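PDB 5KZT: Peptide/nickel transport system substrate-binding protein from Listeria monocytogenes serotype 1/2a, which binds peptides in its role as the OppA substrate-binding protein and probably delivers them to a membrane transporter for uptake into the cell. Local coordinates for residues K342-D347 / D487-Q492; K349-A354 / K392-L397; E370-D375 / K407-N412. All coordinates share one frame; numbering follows the deposited sequence.

Contact 1 (K342-D347 / D487-Q492); sequences KHLEYD and DDVAIQ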
# COMPACT_ATOMS: atom_id res chain seq x y z
N LYS A 342 -21.58 -1.81 10.53
CA LYS A 342 -20.47 -1.46 11.41
C LYS A 342 -20.03 -2.68 12.22
O LYS A 342 -20.84 -3.53 12.54
CB LYS A 342 -20.84 -0.30 12.33
CG LYS A 342 -21.07 1.00 11.59
CD LYS A 342 -21.53 2.08 12.55
CE LYS A 342 -21.63 3.45 11.91
NZ LYS A 342 -22.46 3.46 10.67
N HIS A 343 -18.73 -2.75 12.52
CA HIS A 343 -18.15 -3.76 13.38
C HIS A 343 -17.26 -3.12 14.43
O HIS A 343 -16.63 -2.09 14.17
CB HIS A 343 -17.30 -4.72 12.55
CG HIS A 343 -18.03 -5.26 11.37
ND1 HIS A 343 -18.75 -6.43 11.41
CD2 HIS A 343 -18.17 -4.77 10.11
CE1 HIS A 343 -19.30 -6.64 10.23
NE2 HIS A 343 -18.97 -5.65 9.43
N LEU A 344 -17.20 -3.74 15.62
CA LEU A 344 -16.29 -3.33 16.71
C LEU A 344 -16.30 -1.82 16.97
O LEU A 344 -15.28 -1.13 16.89
CB LEU A 344 -14.85 -3.80 16.42
CG LEU A 344 -14.66 -5.30 16.14
CD1 LEU A 344 -13.24 -5.55 15.63
CD2 LEU A 344 -14.96 -6.16 17.35
N GLU A 345 -17.50 -1.32 17.27
CA GLU A 345 -17.70 0.08 17.62
C GLU A 345 -17.17 0.39 19.01
O GLU A 345 -17.32 -0.41 19.93
CB GLU A 345 -19.18 0.45 17.51
CG GLU A 345 -19.71 0.37 16.08
CD GLU A 345 -21.17 0.77 15.97
OE1 GLU A 345 -21.46 1.98 16.01
OE2 GLU A 345 -22.02 -0.12 15.80
N TYR A 346 -16.56 1.56 19.15
CA TYR A 346 -16.11 2.07 20.44
C TYR A 346 -17.15 1.92 21.54
O TYR A 346 -18.27 2.42 21.41
CB TYR A 346 -15.73 3.53 20.30
CG TYR A 346 -15.44 4.26 21.60
CD1 TYR A 346 -14.37 3.89 22.42
CD2 TYR A 346 -16.23 5.34 22.00
CE1 TYR A 346 -14.10 4.56 23.59
CE2 TYR A 346 -15.96 6.03 23.17
CZ TYR A 346 -14.90 5.64 23.96
OH TYR A 346 -14.65 6.33 25.11
N ASP A 347 -16.76 1.26 22.63
CA ASP A 347 -17.66 0.96 23.76
C ASP A 347 -16.81 0.61 24.99
O ASP A 347 -16.34 -0.52 25.12
CB ASP A 347 -18.59 -0.21 23.38
CG ASP A 347 -19.72 -0.44 24.38
OD1 ASP A 347 -19.50 -0.41 25.61
OD2 ASP A 347 -20.85 -0.69 23.91
N ASP A 487 -16.61 -11.41 14.76
CA ASP A 487 -16.45 -12.75 15.32
C ASP A 487 -15.06 -13.00 15.95
O ASP A 487 -14.97 -13.54 17.04
CB ASP A 487 -16.75 -13.84 14.27
CG ASP A 487 -18.14 -13.71 13.63
OD1 ASP A 487 -18.99 -12.92 14.16
OD2 ASP A 487 -18.38 -14.38 12.59
N ASP A 488 -13.98 -12.63 15.24
CA ASP A 488 -12.61 -12.98 15.64
C ASP A 488 -11.78 -11.82 16.20
O ASP A 488 -10.77 -12.05 16.84
CB ASP A 488 -11.85 -13.60 14.46
CG ASP A 488 -12.39 -14.97 14.06
OD1 ASP A 488 -13.31 -15.48 14.72
OD2 ASP A 488 -11.91 -15.56 13.08
N VAL A 489 -12.19 -10.58 15.96
CA VAL A 489 -11.36 -9.43 16.36
C VAL A 489 -9.88 -9.63 15.93
O VAL A 489 -8.95 -9.46 16.72
CB VAL A 489 -11.43 -9.18 17.89
CG1 VAL A 489 -11.07 -7.73 18.20
CG2 VAL A 489 -12.81 -9.50 18.47
N ALA A 490 -9.68 -10.02 14.67
CA ALA A 490 -8.33 -10.23 14.11
C ALA A 490 -7.54 -8.92 14.11
O ALA A 490 -6.32 -8.92 14.34
CB ALA A 490 -8.44 -10.76 12.68
N ILE A 491 -8.25 -7.85 13.78
CA ILE A 491 -7.71 -6.46 13.73
C ILE A 491 -8.78 -5.50 14.20
O ILE A 491 -9.92 -5.90 14.38
CB ILE A 491 -7.34 -6.04 12.30
CG1 ILE A 491 -8.55 -6.13 11.37
CG2 ILE A 491 -6.20 -6.91 11.78
CD1 ILE A 491 -8.35 -5.40 10.08
N GLN A 492 -8.42 -4.24 14.39
CA GLN A 492 -9.39 -3.19 14.73
C GLN A 492 -9.20 -1.98 13.82
O GLN A 492 -8.30 -1.18 14.04
CB GLN A 492 -9.30 -2.78 16.21
CG GLN A 492 -10.19 -1.60 16.64
CD GLN A 492 -11.69 -1.78 16.37
OE1 GLN A 492 -12.07 -2.25 15.30
NE2 GLN A 492 -12.54 -1.41 17.33
O HOH W 1 -14.02 -1.65 13.30
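Val489, where the chain leaves helical geometry with a positive phi just after helix 471-487, sets its two methyls against the isobutyl end of Leu344, which belongs to the loop between helices 336-340 and 348-362. The two side chains cross at a slant, methyl to methyl: Val489 CG1 lies 4.0 Å from Leu344 CD1, and Val489 CG2 comes 4.1 Å from Leu344 CD2. Ile491 then contributes backbone: its carbonyl O sits 3.6 Å from Leu344 CD1, so that a methyl covers a buried oxygen for which the model offers no hydrogen-bond partner. Gln492 supplies the polar half. Its chain leaves with CG opposite the backbone N and then bends at chi2 (56°), which swings the carboxamide alongside Leu344, the two side chains running past each other in opposite directions. From there Gln492 NE2 donates a fairly straight bond of 2.8 Å to Leu344 O, lying nearly in its own amide plane but tilted 21° from that of the carbonyl. A water donates to both Gln492 OE1 and His343 O. Bonds at NE2 and, through this water, at OE1 probably fix the rotation of the amide; Gln492 NE2 is held again by Ala298 O, and Leu344 O also accepts from Lys303 NZ. The contact thus joins a loop to the passage from helix 471-487 into strand 491-503 of the mixed sheet, where Gln492 pairs with Ile275 of strand 264-277; helix 291-299 packs on both Leu344 and Val489.

Contact 2 (K349-A354 / K392-L397); sequences KEAQKA and KNLDGL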
# COMPACT_ATOMS: atom_id res chain seq x y z
N LYS A 349 -17.61 0.17 28.14
CA LYS A 349 -18.20 -0.87 28.99
C LYS A 349 -18.02 -2.28 28.41
O LYS A 349 -17.58 -3.20 29.13
CB LYS A 349 -19.68 -0.60 29.29
CG LYS A 349 -19.86 0.45 30.38
CD LYS A 349 -21.31 0.60 30.81
CE LYS A 349 -21.52 1.92 31.53
NZ LYS A 349 -22.95 2.12 31.90
N GLU A 350 -18.31 -2.44 27.13
CA GLU A 350 -18.10 -3.75 26.49
C GLU A 350 -16.61 -4.12 26.45
O GLU A 350 -16.28 -5.28 26.57
CB GLU A 350 -18.73 -3.82 25.09
CG GLU A 350 -20.23 -4.07 25.10
CD GLU A 350 -20.63 -5.43 25.66
OE1 GLU A 350 -19.93 -6.43 25.40
OE2 GLU A 350 -21.66 -5.50 26.36
N ALA A 351 -15.73 -3.12 26.28
CA ALA A 351 -14.27 -3.31 26.39
C ALA A 351 -13.83 -3.84 27.76
O ALA A 351 -13.01 -4.75 27.85
CB ALA A 351 -13.53 -2.02 26.09
N GLN A 352 -14.37 -3.23 28.80
CA GLN A 352 -14.05 -3.59 30.19
C GLN A 352 -14.59 -4.98 30.55
O GLN A 352 -13.92 -5.71 31.28
CB GLN A 352 -14.57 -2.50 31.16
CG GLN A 352 -13.73 -1.23 31.08
CD GLN A 352 -14.33 -0.02 31.78
OE1 GLN A 352 -15.52 0.01 32.12
NE2 GLN A 352 -13.49 0.99 32.01
N LYS A 353 -15.76 -5.33 30.04
CA LYS A 353 -16.30 -6.70 30.15
C LYS A 353 -15.32 -7.73 29.55
O LYS A 353 -14.96 -8.70 30.21
CB LYS A 353 -17.67 -6.81 29.46
CG LYS A 353 -18.31 -8.19 29.59
CD LYS A 353 -19.69 -8.30 28.95
CE LYS A 353 -20.41 -9.53 29.51
NZ LYS A 353 -21.45 -10.08 28.59
N ALA A 354 -14.89 -7.49 28.31
CA ALA A 354 -13.91 -8.36 27.65
C ALA A 354 -12.58 -8.39 28.39
O ALA A 354 -11.97 -9.44 28.53
CB ALA A 354 -13.69 -7.91 26.20
N LYS A 392 -6.07 4.38 30.64
CA LYS A 392 -7.13 4.91 31.50
C LYS A 392 -8.35 3.98 31.56
O LYS A 392 -9.00 3.91 32.59
CB LYS A 392 -7.55 6.33 31.08
CG LYS A 392 -8.54 6.40 29.93
CD LYS A 392 -8.97 7.82 29.64
CE LYS A 392 -9.94 7.85 28.46
NZ LYS A 392 -10.00 9.23 27.91
N ASN A 393 -8.66 3.30 30.46
CA ASN A 393 -9.88 2.48 30.35
C ASN A 393 -9.73 1.03 30.86
O ASN A 393 -10.72 0.45 31.29
CB ASN A 393 -10.40 2.46 28.89
CG ASN A 393 -11.03 3.79 28.46
OD1 ASN A 393 -11.60 4.50 29.26
ND2 ASN A 393 -10.96 4.09 27.17
N LEU A 394 -8.51 0.48 30.80
CA LEU A 394 -8.27 -0.92 31.12
C LEU A 394 -7.27 -1.07 32.28
O LEU A 394 -6.05 -1.11 32.07
CB LEU A 394 -7.76 -1.64 29.87
CG LEU A 394 -8.66 -1.62 28.64
CD1 LEU A 394 -8.00 -2.45 27.57
CD2 LEU A 394 -10.06 -2.15 28.93
N ASP A 395 -7.80 -1.20 33.50
CA ASP A 395 -7.00 -1.22 34.74
C ASP A 395 -6.03 -2.39 34.75
O ASP A 395 -6.44 -3.53 34.54
CB ASP A 395 -7.91 -1.34 35.98
CG ASP A 395 -8.83 -0.14 36.18
OD1 ASP A 395 -8.57 0.95 35.64
OD2 ASP A 395 -9.84 -0.29 36.91
N GLY A 396 -4.76 -2.09 35.00
CA GLY A 396 -3.69 -3.09 34.99
C GLY A 396 -2.98 -3.24 33.65
O GLY A 396 -2.13 -4.12 33.49
N LEU A 397 -3.31 -2.41 32.67
CA LEU A 397 -2.66 -2.45 31.36
C LEU A 397 -1.59 -1.37 31.30
O LEU A 397 -1.87 -0.20 31.56
CB LEU A 397 -3.69 -2.27 30.24
CG LEU A 397 -3.14 -2.31 28.80
CD1 LEU A 397 -2.57 -3.67 28.44
CD2 LEU A 397 -4.22 -1.92 27.81
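Gln352 and Leu394 bring their CA atoms to 6.4 Å where helix 348-362 passes the C-terminal end of helix 377-393, Leu394 being the first residue there to leave helical geometry. This end belongs to a beta-alpha-beta unit: strand 367-374, helix 377-393 and strand 397-404, the two strands pairing in parallel. The exit from the helix is a type II turn from Leu394 to Leu397, closed by Leu397 N on Leu394 O and carrying Gly396 at positive phi.

Helix ends leave carbonyls without their usual i+4 donors, and a side chain from a neighbouring helix can take up the role. Gln352 does so for Asn393 O. Its chain is extended beyond CG (chi2 168°), which carries the amide across to the turn. The aliphatic part follows the same course, Gln352 CG lying 3.5 Å from Asn393 O. The side chain of Asn393 turns to another partner, its ND2 donating to Ala300 O, and Trp355 NE1 reaches Asp395 O one turn further along helix 348-362. Beside these polar links, Leu394 CD2 rests over the helix, 4.1 Å from Ala351 O, and its apolar contact with Ala351 CB, at 4.5 Å, is loose. The Gln352 NE2 bond to Asn393 O, 2.9 Å long and almost straight at 169°, lies in the amide plane and meets the carbonyl in its plane, on a lone pair.

Contact 3 (E370-D375 / K407-N412); sequences EFTSDD and KVRLQN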
# COMPACT_ATOMS: atom_id res chain seq x y z
N GLU A 370 3.78 -3.81 24.08
CA GLU A 370 4.45 -2.75 23.33
C GLU A 370 3.65 -2.44 22.06
O GLU A 370 3.34 -3.35 21.29
CB GLU A 370 5.89 -3.19 23.05
CG GLU A 370 6.64 -2.59 21.87
CD GLU A 370 7.78 -3.53 21.44
OE1 GLU A 370 7.65 -4.33 20.43
OE2 GLU A 370 8.80 -3.51 22.18
N PHE A 371 3.33 -1.16 21.86
CA PHE A 371 2.61 -0.69 20.70
C PHE A 371 3.62 -0.11 19.69
O PHE A 371 4.33 0.85 20.01
CB PHE A 371 1.60 0.38 21.12
CG PHE A 371 0.70 0.82 20.01
CD1 PHE A 371 -0.15 -0.08 19.39
CD2 PHE A 371 0.71 2.14 19.56
CE1 PHE A 371 -0.99 0.32 18.35
CE2 PHE A 371 -0.11 2.55 18.52
CZ PHE A 371 -0.97 1.64 17.91
N THR A 372 3.66 -0.68 18.48
CA THR A 372 4.54 -0.15 17.43
C THR A 372 3.83 0.79 16.45
O THR A 372 2.77 0.46 15.90
CB THR A 372 5.23 -1.28 16.66
OG1 THR A 372 6.05 -2.04 17.55
CG2 THR A 372 6.14 -0.73 15.57
N SER A 373 4.43 1.96 16.22
CA SER A 373 4.02 2.87 15.16
C SER A 373 5.26 3.55 14.54
O SER A 373 6.41 3.17 14.84
CB SER A 373 3.02 3.90 15.70
OG SER A 373 2.33 4.55 14.62
N ASP A 374 5.04 4.54 13.67
CA ASP A 374 6.13 5.20 12.95
C ASP A 374 6.77 6.31 13.79
O ASP A 374 6.34 6.54 14.92
CB ASP A 374 5.63 5.70 11.60
CG ASP A 374 5.21 4.55 10.69
OD1 ASP A 374 5.86 3.47 10.75
OD2 ASP A 374 4.24 4.71 9.94
N ASP A 375 7.79 6.97 13.23
CA ASP A 375 8.61 7.94 13.97
C ASP A 375 8.39 9.40 13.54
O ASP A 375 9.26 10.24 13.78
CB ASP A 375 10.10 7.55 13.87
CG ASP A 375 10.66 7.61 12.43
OD1 ASP A 375 9.92 7.77 11.45
OD2 ASP A 375 11.88 7.48 12.28
N LYS A 407 10.26 1.70 7.49
CA LYS A 407 10.92 0.46 7.04
C LYS A 407 11.22 -0.55 8.16
O LYS A 407 11.10 -1.76 7.93
CB LYS A 407 12.15 0.74 6.19
CG LYS A 407 13.35 1.31 6.89
CD LYS A 407 14.45 1.54 5.85
CE LYS A 407 15.61 2.32 6.42
NZ LYS A 407 16.49 2.90 5.37
N VAL A 408 11.51 -0.07 9.36
CA VAL A 408 11.76 -0.92 10.52
C VAL A 408 10.43 -1.53 10.99
O VAL A 408 10.35 -2.72 11.31
CB VAL A 408 12.49 -0.14 11.66
CG1 VAL A 408 12.66 -1.00 12.92
CG2 VAL A 408 13.86 0.33 11.19
N ARG A 409 9.37 -0.72 11.02
CA ARG A 409 8.05 -1.25 11.38
C ARG A 409 7.66 -2.40 10.45
O ARG A 409 7.15 -3.45 10.88
CB ARG A 409 6.96 -0.17 11.36
CG ARG A 409 5.58 -0.76 11.54
CD ARG A 409 4.55 0.26 11.92
NE ARG A 409 4.27 1.25 10.88
CZ ARG A 409 3.46 1.07 9.83
NH1 ARG A 409 2.87 -0.08 9.59
NH2 ARG A 409 3.25 2.10 9.00
N LEU A 410 7.91 -2.20 9.17
CA LEU A 410 7.54 -3.20 8.17
C LEU A 410 8.38 -4.45 8.33
O LEU A 410 7.85 -5.55 8.30
CB LEU A 410 7.67 -2.62 6.76
CG LEU A 410 6.69 -1.51 6.41
CD1 LEU A 410 6.88 -1.16 4.95
CD2 LEU A 410 5.25 -1.89 6.67
N GLN A 411 9.68 -4.29 8.56
CA GLN A 411 10.57 -5.44 8.83
C GLN A 411 10.13 -6.23 10.04
O GLN A 411 10.10 -7.47 10.01
CB GLN A 411 12.02 -5.01 9.03
CG GLN A 411 12.69 -4.54 7.76
CD GLN A 411 14.09 -3.95 7.96
OE1 GLN A 411 14.41 -3.30 8.99
NE2 GLN A 411 14.95 -4.17 6.98
N ASN A 412 9.84 -5.52 11.13
CA ASN A 412 9.37 -6.17 12.36
C ASN A 412 8.02 -6.84 12.13
O ASN A 412 7.74 -7.90 12.71
CB ASN A 412 9.26 -5.17 13.52
CG ASN A 412 10.59 -4.57 13.92
OD1 ASN A 412 11.65 -5.00 13.44
ND2 ASN A 412 10.55 -3.55 14.77
O HOH W 2 7.74 -3.61 15.78
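The guanidinium of Arg409 turns its NE and NH2 edge to the carboxylate of Asp374, and the two planes are 39° apart. The carbonyl carbon of Ser373 lies obliquely to the guanidinium. The grip is side-on and two-pronged: Arg409 NE donates to Asp374 OD1 at 2.7 Å, while Arg409 NH2 reaches Asp374 OD2 at 2.9 Å on the syn side. Both oxygens stay close to the guanidinium plane, so the twist shows mainly at Asp374 OD1, met well above the carboxylate plane. The bend at chi3 (66°) turns the guanidinium along to the Asp374 carboxylate; before it, Arg409 CG passes 4.1 Å from Thr372 CG2.

The axes of 370-374 and 407-412 come within 8.3 Å and run in opposing but slanted directions, at 141°; the first belongs to strand 367-374, the second to helix 406-414. A water bridges them, 2.9 Å from Thr372 OG1 and accepting from Asn412 ND2. Ser373 points to the other side of the strand, where helix 377-393 packs.

Asp374 OD2 and Arg409 NH2 each form a further hydrogen bond to the backbone of the bound peptide. The salt bridge probably fixes both groups in position for these bonds, which by themselves would depend little on peptide sequence, although Asp374 and Leu410 also pack on peptide side chains. The paired charges probably keep both groups ionised.

Overall arrangement
All three contacts are largely buried, but their places differ. Contact 3, its centre about 15 Å from the centre of the chain, lies at the bound peptide and is ionic; contact 2, centred about 32 Å from that point, is peripheral; contact 1, centred about 22 Å from it, is intermediate in depth. Contacts 1 and 2 share a chemistry, a glutamine amide donating to a backbone carbonyl beside a small apolar patch, and helix 291-299 packs on both. Contacts 1 and 3 reach the same mixed sheet. Helix 377-393 relates contacts 2 and 3: its end and the turn after it supply one side of contact 2, and its body covers the side of strand 367-374 turned away from helix 406-414.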